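PDB 5C3Q: thymine dioxygenase from Neurospora crassa, which probably acts as an iron- and 2-oxoglutarate-dependent dioxygenase, the thymine-7-hydroxylase of this fungus, oxidising the methyl group of thymine. Local coordinates for residues 7-21 with 44-56. Residues are numbered along the deposited sequence; the frame is centred on the assembly and turned at random.
Sequences AVNEDGLVIPLIDFS and TAGFIYLKNIPIQ. With EDO (1,2-ethanediol), chain L.
Leu-17, Ile-18 and Asp-19 pair in parallel with Tyr-49, Leu-50 and Lys-51. Four backbone hydrogen bonds tie the strands: Tyr-49 N to Pro-16 O (2.9 Å, N-H...O 174°), Ile-18 N to Tyr-49 O, Lys-51 N to Ile-18 O, and Phe-20 N to Lys-51 O. The link between them is almost wholly helical, a beta-alpha-beta crossover.

On the face of Leu-17, Tyr-49 and Lys-51, Ala-7 CB sits over the centre of the Tyr-49 ring, 3.4 Å from its centroid, a CH-pi contact; Ile-15 CG2 reaches Tyr-49 CD1 obliquely at 3.6 Å, and Tyr-49 OH is hydrogen-bonded to Thr-246 O. Farther along, the aliphatic part of Lys-51 passes Leu-17 at about a right angle. On the face of Ile-18 and Leu-50, Leu-50 CD2 meets Ile-18 CB at 3.9 Å, while CD1 packs on Phe-20, whose ring edge faces Pro-54 CD.

Polar contacts mark both ends. With chi1 at 179° the Asp-19 carboxylate swings away from its own N; OD1 takes Ser-21 OG (2.6 Å) on its syn side and a weak capping bond from Ser-21 N, OD2 a weak bond from Asn-52 ND2. A water bridges Val-14 O and Thr-44 OG1.

Backbone bonds thus fix the register; apolar side chains pack on the Ile-18/Leu-50 face and around Tyr-49, while Asp-19 and Lys-51 make that face's far end polar, joining the N-terminal strands to the double-stranded beta-helix core through strand 251-256.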
ATOM      1  N   ALA A   7      13.707   0.047 -12.015  1.00 26.29           N
ATOM      2  CA  ALA A   7      13.930  -0.291 -10.610  1.00 26.21           C
ATOM      3  C   ALA A   7      14.075  -1.802 -10.450  1.00 26.69           C
ATOM      4  O   ALA A   7      14.918  -2.272  -9.691  1.00 26.60           O
ATOM      5  CB  ALA A   7      12.784   0.221  -9.751  1.00 25.84           C
ATOM      6  N   VAL A   8      13.244  -2.547 -11.174  1.00 26.74           N
ATOM      7  CA  VAL A   8      13.269  -4.006 -11.164  1.00 27.21           C
ATOM      8  C   VAL A   8      13.154  -4.519 -12.593  1.00 27.67           C
ATOM      9  O   VAL A   8      12.334  -4.031 -13.365  1.00 26.46           O
ATOM     10  CB  VAL A   8      12.100  -4.575 -10.332  1.00 26.78           C
ATOM     11  CG1 VAL A   8      12.085  -6.096 -10.366  1.00 27.41           C
ATOM     12  CG2 VAL A   8      12.180  -4.080  -8.898  1.00 26.65           C
ATOM     13  N   ASN A   9      13.982  -5.503 -12.932  1.00 29.57           N
ATOM     14  CA  ASN A   9      13.957  -6.125 -14.252  1.00 31.28           C
ATOM     15  C   ASN A   9      14.410  -7.581 -14.173  1.00 32.39           C
ATOM     16  O   ASN A   9      15.577  -7.897 -14.429  1.00 32.72           O
ATOM     17  CB  ASN A   9      14.831  -5.338 -15.231  1.00 32.51           C
ATOM     18  CG  ASN A   9      14.628  -5.768 -16.674  1.00 33.68           C
ATOM     19  OD1 ASN A   9      14.086  -6.838 -16.949  1.00 33.23           O
ATOM     20  ND2 ASN A   9      15.067  -4.930 -17.609  1.00 35.01           N
ATOM     21  N   GLU A  10      13.477  -8.458 -13.809  1.00 32.55           N
ATOM     22  CA  GLU A  10      13.758  -9.878 -13.633  1.00 33.35           C
ATOM     23  C   GLU A  10      12.524 -10.719 -13.955  1.00 31.78           C
ATOM     24  O   GLU A  10      11.404 -10.360 -13.588  1.00 29.49           O
ATOM     25  CB  GLU A  10      14.197 -10.164 -12.197  1.00 35.80           C
ATOM     26  CG  GLU A  10      15.531  -9.549 -11.805  1.00 39.29           C
ATOM     27  CD  GLU A  10      15.951  -9.869 -10.377  1.00 42.17           C
ATOM     28  OE1 GLU A  10      15.342 -10.763  -9.739  1.00 43.78           O
ATOM     29  OE2 GLU A  10      16.908  -9.223  -9.891  1.00 44.88           O
ATOM     30  N   ASP A  11      12.745 -11.830 -14.654  1.00 30.97           N
ATOM     31  CA  ASP A  11      11.703 -12.818 -14.935  1.00 30.31           C
ATOM     32  C   ASP A  11      10.493 -12.248 -15.674  1.00 29.00           C
ATOM     33  O   ASP A  11       9.365 -12.703 -15.481  1.00 28.60           O
ATOM     34  CB  ASP A  11      11.260 -13.491 -13.628  1.00 29.76           C
ATOM     35  CG  ASP A  11      10.627 -14.843 -13.857  1.00 30.20           C
ATOM     36  OD1 ASP A  11      11.200 -15.630 -14.635  1.00 30.51           O
ATOM     37  OD2 ASP A  11       9.562 -15.125 -13.258  1.00 30.44           O
ATOM     38  N   GLY A  12      10.735 -11.258 -16.529  1.00 28.36           N
ATOM     39  CA  GLY A  12       9.666 -10.607 -17.285  1.00 27.64           C
ATOM     40  C   GLY A  12       8.947  -9.502 -16.526  1.00 26.32           C
ATOM     41  O   GLY A  12       8.062  -8.858 -17.081  1.00 26.17           O
ATOM     42  N   LEU A  13       9.314  -9.291 -15.260  1.00 25.54           N
ATOM     43  CA  LEU A  13       8.753  -8.203 -14.451  1.00 24.42           C
ATOM     44  C   LEU A  13       9.653  -6.991 -14.601  1.00 23.78           C
ATOM     45  O   LEU A  13      10.810  -7.022 -14.183  1.00 23.68           O
ATOM     46  CB  LEU A  13       8.663  -8.597 -12.972  1.00 24.13           C
ATOM     47  CG  LEU A  13       8.126  -7.538 -11.997  1.00 23.62           C
ATOM     48  CD1 LEU A  13       6.644  -7.274 -12.216  1.00 23.39           C
ATOM     49  CD2 LEU A  13       8.372  -7.965 -10.560  1.00 23.83           C
ATOM     50  N   VAL A  14       9.117  -5.929 -15.198  1.00 22.95           N
ATOM     51  CA  VAL A  14       9.854  -4.676 -15.356  1.00 22.61           C
ATOM     52  C   VAL A  14       9.106  -3.565 -14.620  1.00 21.59           C
ATOM     53  O   VAL A  14       8.015  -3.169 -15.025  1.00 21.22           O
ATOM     54  CB  VAL A  14      10.050  -4.326 -16.846  1.00 23.47           C
ATOM     55  CG1 VAL A  14      10.792  -3.002 -17.009  1.00 23.81           C
ATOM     56  CG2 VAL A  14      10.823  -5.437 -17.541  1.00 24.24           C
ATOM     57  N   ILE A  15       9.682  -3.090 -13.518  1.00 20.71           N
ATOM     58  CA  ILE A  15       9.095  -1.988 -12.761  1.00 20.04           C
ATOM     59  C   ILE A  15       9.943  -0.752 -13.032  1.00 19.97           C
ATOM     60  O   ILE A  15      11.105  -0.704 -12.620  1.00 20.01           O
ATOM     61  CB  ILE A  15       9.058  -2.289 -11.249  1.00 19.73           C
ATOM     62  CG1 ILE A  15       8.240  -3.562 -10.990  1.00 19.79           C
ATOM     63  CG2 ILE A  15       8.483  -1.104 -10.488  1.00 19.29           C
ATOM     64  CD1 ILE A  15       8.271  -4.060  -9.556  1.00 19.73           C
ATOM     65  N   PRO A  16       9.374   0.246 -13.734  1.00 19.96           N
ATOM     66  CA  PRO A  16      10.159   1.419 -14.106  1.00 20.40           C
ATOM     67  C   PRO A  16      10.440   2.332 -12.923  1.00 20.58           C
ATOM     68  O   PRO A  16       9.664   2.360 -11.958  1.00 20.16           O
ATOM     69  CB  PRO A  16       9.256   2.140 -15.106  1.00 20.29           C
ATOM     70  CG  PRO A  16       7.882   1.795 -14.660  1.00 19.93           C
ATOM     71  CD  PRO A  16       7.969   0.379 -14.158  1.00 19.78           C
ATOM     72  N   LEU A  17      11.552   3.050 -13.017  1.00 21.09           N
ATOM     73  CA  LEU A  17      11.895   4.122 -12.102  1.00 21.31           C
ATOM     74  C   LEU A  17      11.583   5.412 -12.832  1.00 21.80           C
ATOM     75  O   LEU A  17      12.111   5.645 -13.916  1.00 22.30           O
ATOM     76  CB  LEU A  17      13.379   4.067 -11.754  1.00 21.97           C
ATOM     77  CG  LEU A  17      13.945   5.194 -10.896  1.00 22.62           C
ATOM     78  CD1 LEU A  17      13.221   5.292  -9.564  1.00 22.22           C
ATOM     79  CD2 LEU A  17      15.439   4.969 -10.691  1.00 23.57           C
ATOM     80  N   ILE A  18      10.723   6.239 -12.251  1.00 21.89           N
ATOM     81  CA  ILE A  18      10.245   7.448 -12.917  1.00 22.45           C
ATOM     82  C   ILE A  18      10.486   8.663 -12.028  1.00 22.98           C
ATOM     83  O   ILE A  18      10.220   8.627 -10.824  1.00 22.07           O
ATOM     84  CB  ILE A  18       8.750   7.316 -13.293  1.00 22.19           C
ATOM     85  CG1 ILE A  18       8.580   6.205 -14.335  1.00 22.13           C
ATOM     86  CG2 ILE A  18       8.210   8.628 -13.850  1.00 22.49           C
ATOM     87  CD1 ILE A  18       7.173   5.691 -14.500  1.00 22.12           C
ATOM     88  N   ASP A  19      11.022   9.721 -12.629  1.00 24.12           N
ATOM     89  CA  ASP A  19      11.276  10.972 -11.931  1.00 25.13           C
ATOM     90  C   ASP A  19       9.993  11.795 -11.953  1.00 24.66           C
ATOM     91  O   ASP A  19       9.658  12.403 -12.967  1.00 25.00           O
ATOM     92  CB  ASP A  19      12.422  11.731 -12.613  1.00 26.68           C
ATOM     93  CG  ASP A  19      12.730  13.056 -11.949  1.00 27.95           C
ATOM     94  OD1 ASP A  19      11.861  13.608 -11.240  1.00 28.31           O
ATOM     95  OD2 ASP A  19      13.854  13.559 -12.142  1.00 29.99           O
ATOM     96  N   PHE A  20       9.284  11.821 -10.830  1.00 23.94           N
ATOM     97  CA  PHE A  20       7.958  12.438 -10.789  1.00 23.76           C
ATOM     98  C   PHE A  20       7.992  13.954 -10.994  1.00 24.18           C
ATOM     99  O   PHE A  20       7.024  14.534 -11.489  1.00 24.00           O
ATOM    100  CB  PHE A  20       7.240  12.094  -9.481  1.00 23.43           C
ATOM    101  CG  PHE A  20       5.755  12.320  -9.533  1.00 23.25           C
ATOM    102  CD1 PHE A  20       4.965  11.594 -10.410  1.00 23.08           C
ATOM    103  CD2 PHE A  20       5.148  13.252  -8.706  1.00 23.48           C
ATOM    104  CE1 PHE A  20       3.593  11.793 -10.465  1.00 22.99           C
ATOM    105  CE2 PHE A  20       3.779  13.457  -8.758  1.00 23.49           C
ATOM    106  CZ  PHE A  20       3.001  12.726  -9.634  1.00 22.96           C
ATOM    107  N   SER A  21       9.105  14.591 -10.629  1.00 25.01           N
ATOM    108  CA  SER A  21       9.251  16.034 -10.803  1.00 26.01           C
ATOM    109  C   SER A  21       9.119  16.432 -12.279  1.00 26.76           C
ATOM    110  O   SER A  21       8.710  17.547 -12.592  1.00 27.00           O
ATOM    111  CB  SER A  21      10.589  16.524 -10.231  1.00 26.58           C
ATOM    112  OG  SER A  21      11.676  16.191 -11.077  1.00 27.15           O
ATOM    113  N   THR A  44       1.368  -2.747 -17.195  1.00 20.40           N
ATOM    114  CA  THR A  44       2.198  -3.918 -17.467  1.00 20.56           C
ATOM    115  C   THR A  44       2.571  -4.626 -16.169  1.00 20.09           C
ATOM    116  O   THR A  44       2.185  -5.777 -15.954  1.00 19.96           O
ATOM    117  CB  THR A  44       3.455  -3.531 -18.273  1.00 21.38           C
ATOM    118  OG1 THR A  44       4.156  -2.473 -17.610  1.00 21.19           O
ATOM    119  CG2 THR A  44       3.057  -3.068 -19.670  1.00 22.00           C
ATOM    120  N   ALA A  45       3.285  -3.927 -15.291  1.00 19.59           N
ATOM    121  CA  ALA A  45       3.732  -4.493 -14.015  1.00 18.94           C
ATOM    122  C   ALA A  45       2.735  -4.281 -12.878  1.00 18.62           C
ATOM    123  O   ALA A  45       2.708  -5.058 -11.924  1.00 18.27           O
ATOM    124  CB  ALA A  45       5.075  -3.900 -13.626  1.00 19.17           C
ATOM    125  N   GLY A  46       1.942  -3.218 -12.965  1.00 18.41           N
ATOM    126  CA  GLY A  46       1.051  -2.829 -11.876  1.00 18.38           C
ATOM    127  C   GLY A  46       1.764  -2.062 -10.779  1.00 18.26           C
ATOM    128  O   GLY A  46       1.130  -1.618  -9.821  1.00 18.11           O
ATOM    129  N   PHE A  47       3.080  -1.895 -10.942  1.00 18.79           N
ATOM    130  CA  PHE A  47       3.972  -1.291  -9.959  1.00 18.40           C
ATOM    131  C   PHE A  47       4.900  -0.308 -10.671  1.00 18.75           C
ATOM    132  O   PHE A  47       5.338  -0.575 -11.794  1.00 18.41           O
ATOM    133  CB  PHE A  47       4.851  -2.372  -9.316  1.00 18.73           C
ATOM    134  CG  PHE A  47       4.296  -2.948  -8.045  1.00 18.43           C
ATOM    135  CD1 PHE A  47       3.247  -3.859  -8.075  1.00 18.41           C
ATOM    136  CD2 PHE A  47       4.841  -2.605  -6.823  1.00 18.52           C
ATOM    137  CE1 PHE A  47       2.739  -4.395  -6.899  1.00 18.15           C
ATOM    138  CE2 PHE A  47       4.339  -3.138  -5.642  1.00 18.41           C
ATOM    139  CZ  PHE A  47       3.291  -4.038  -5.685  1.00 18.09           C
ATOM    140  N   ILE A  48       5.191   0.821 -10.021  1.00 18.55           N
ATOM    141  CA  ILE A  48       6.273   1.723 -10.440  1.00 19.02           C
ATOM    142  C   ILE A  48       7.057   2.204  -9.209  1.00 19.14           C
ATOM    143  O   ILE A  48       6.582   2.076  -8.075  1.00 18.99           O
ATOM    144  CB  ILE A  48       5.741   2.944 -11.228  1.00 19.35           C
ATOM    145  CG1 ILE A  48       4.849   3.825 -10.340  1.00 19.50           C
ATOM    146  CG2 ILE A  48       4.974   2.482 -12.465  1.00 19.38           C
ATOM    147  CD1 ILE A  48       4.380   5.102 -11.009  1.00 19.88           C
ATOM    148  N   TYR A  49       8.264   2.719  -9.435  1.00 19.43           N
ATOM    149  CA  TYR A  49       8.993   3.476  -8.412  1.00 19.93           C
ATOM    150  C   TYR A  49       8.995   4.930  -8.856  1.00 20.41           C
ATOM    151  O   TYR A  49       9.284   5.220 -10.023  1.00 20.44           O
ATOM    152  CB  TYR A  49      10.452   3.037  -8.294  1.00 20.31           C
ATOM    153  CG  TYR A  49      10.752   1.761  -7.535  1.00 20.25           C
ATOM    154  CD1 TYR A  49      10.046   0.588  -7.772  1.00 20.06           C
ATOM    155  CD2 TYR A  49      11.816   1.713  -6.630  1.00 20.70           C
ATOM    156  CE1 TYR A  49      10.365  -0.587  -7.104  1.00 20.24           C
ATOM    157  CE2 TYR A  49      12.141   0.548  -5.957  1.00 20.61           C
ATOM    158  CZ  TYR A  49      11.418  -0.599  -6.196  1.00 20.68           C
ATOM    159  OH  TYR A  49      11.743  -1.759  -5.527  1.00 21.23           O
ATOM    160  N   LEU A  50       8.695   5.835  -7.932  1.00 20.55           N
ATOM    161  CA  LEU A  50       8.814   7.263  -8.183  1.00 21.11           C
ATOM    162  C   LEU A  50       9.942   7.851  -7.361  1.00 22.24           C
ATOM    163  O   LEU A  50      10.070   7.552  -6.177  1.00 22.49           O
ATOM    164  CB  LEU A  50       7.515   7.988  -7.836  1.00 20.67           C
ATOM    165  CG  LEU A  50       6.286   7.645  -8.672  1.00 20.28           C
ATOM    166  CD1 LEU A  50       5.100   8.450  -8.172  1.00 20.32           C
ATOM    167  CD2 LEU A  50       6.532   7.904 -10.154  1.00 20.59           C
ATOM    168  N   LYS A  51      10.752   8.690  -8.002  1.00 23.49           N
ATOM    169  CA  LYS A  51      11.765   9.493  -7.320  1.00 24.82           C
ATOM    170  C   LYS A  51      11.417  10.972  -7.482  1.00 25.46           C
ATOM    171  O   LYS A  51      10.582  11.333  -8.317  1.00 24.53           O
ATOM    172  CB  LYS A  51      13.172   9.198  -7.867  1.00 25.88           C
ATOM    173  CG  LYS A  51      13.360   9.464  -9.356  1.00 26.29           C
ATOM    174  CD  LYS A  51      14.673   8.892  -9.878  1.00 27.28           C
ATOM    175  CE  LYS A  51      15.860   9.788  -9.573  1.00 28.56           C
ATOM    176  NZ  LYS A  51      17.136   9.147 -10.005  1.00 29.43           N
ATOM    177  N   ASN A  52      12.054  11.813  -6.671  1.00 26.60           N
ATOM    178  CA  ASN A  52      11.820  13.261  -6.679  1.00 27.74           C
ATOM    179  C   ASN A  52      10.346  13.625  -6.582  1.00 28.37           C
ATOM    180  O   ASN A  52       9.828  14.416  -7.377  1.00 28.87           O
ATOM    181  CB  ASN A  52      12.463  13.904  -7.909  1.00 28.55           C
ATOM    182  CG  ASN A  52      13.963  13.692  -7.952  1.00 29.26           C
ATOM    183  OD1 ASN A  52      14.602  13.517  -6.918  1.00 30.02           O
ATOM    184  ND2 ASN A  52      14.530  13.695  -9.147  1.00 29.77           N
ATOM    185  N   ILE A  53       9.674  13.025  -5.606  1.00 28.44           N
ATOM    186  CA  ILE A  53       8.289  13.367  -5.294  1.00 29.03           C
ATOM    187  C   ILE A  53       8.284  14.618  -4.409  1.00 29.60           C
ATOM    188  O   ILE A  53       9.307  14.956  -3.815  1.00 30.00           O
ATOM    189  CB  ILE A  53       7.533  12.197  -4.609  1.00 28.42           C
ATOM    190  CG1 ILE A  53       8.294  11.672  -3.383  1.00 28.82           C
ATOM    191  CG2 ILE A  53       7.305  11.066  -5.604  1.00 28.35           C
ATOM    192  CD1 ILE A  53       7.432  10.903  -2.405  1.00 28.18           C
ATOM    193  N   PRO A  54       7.136  15.311  -4.311  1.00 30.11           N
ATOM    194  CA  PRO A  54       7.098  16.542  -3.512  1.00 31.68           C
ATOM    195  C   PRO A  54       7.312  16.363  -1.997  1.00 32.45           C
ATOM    196  O   PRO A  54       7.638  17.335  -1.311  1.00 33.61           O
ATOM    197  CB  PRO A  54       5.694  17.106  -3.787  1.00 31.60           C
ATOM    198  CG  PRO A  54       5.219  16.409  -5.014  1.00 31.05           C
ATOM    199  CD  PRO A  54       5.846  15.052  -4.969  1.00 30.35           C
ATOM    200  N   ILE A  55       7.133  15.151  -1.477  1.00 32.50           N
ATOM    201  CA  ILE A  55       7.374  14.886  -0.052  1.00 33.02           C
ATOM    202  C   ILE A  55       8.880  14.853   0.210  1.00 34.16           C
ATOM    203  O   ILE A  55       9.594  14.053  -0.389  1.00 33.60           O
ATOM    204  CB  ILE A  55       6.726  13.556   0.403  1.00 32.62           C
ATOM    205  CG1 ILE A  55       5.202  13.646   0.277  1.00 32.12           C
ATOM    206  CG2 ILE A  55       7.109  13.233   1.844  1.00 32.81           C
ATOM    207  CD1 ILE A  55       4.486  12.314   0.356  1.00 31.57           C
ATOM    208  N   GLN A  56       9.349  15.718   1.109  1.00 35.47           N
ATOM    209  CA  GLN A  56      10.785  15.875   1.375  1.00 36.89           C
ATOM    210  C   GLN A  56      11.380  14.691   2.144  1.00 36.66           C
ATOM    211  O   GLN A  56      10.748  14.173   3.065  1.00 35.10           O
ATOM    212  CB  GLN A  56      11.047  17.161   2.169  1.00 38.89           C
ATOM    213  CG  GLN A  56      10.768  18.445   1.407  1.00 40.01           C
ATOM    214  CD  GLN A  56      11.707  18.662   0.232  1.00 41.58           C
ATOM    215  OE1 GLN A  56      11.261  18.818  -0.903  1.00 42.40           O
ATOM    216  NE2 GLN A  56      13.015  18.669   0.497  1.00 42.51           N
TER
HETATM  217  C1  EDO L 408      11.652  10.462   0.275  1.00 58.28           C
HETATM  218  O1  EDO L 408      10.516   9.716  -0.174  1.00 59.17           O
HETATM  219  C2  EDO L 408      11.999  11.500  -0.775  1.00 58.55           C
HETATM  220  O2  EDO L 408      10.806  12.174  -1.182  1.00 59.22           O
HETATM  221  O   HOH W   1       6.717  -2.205 -17.292  1.00 31.01           O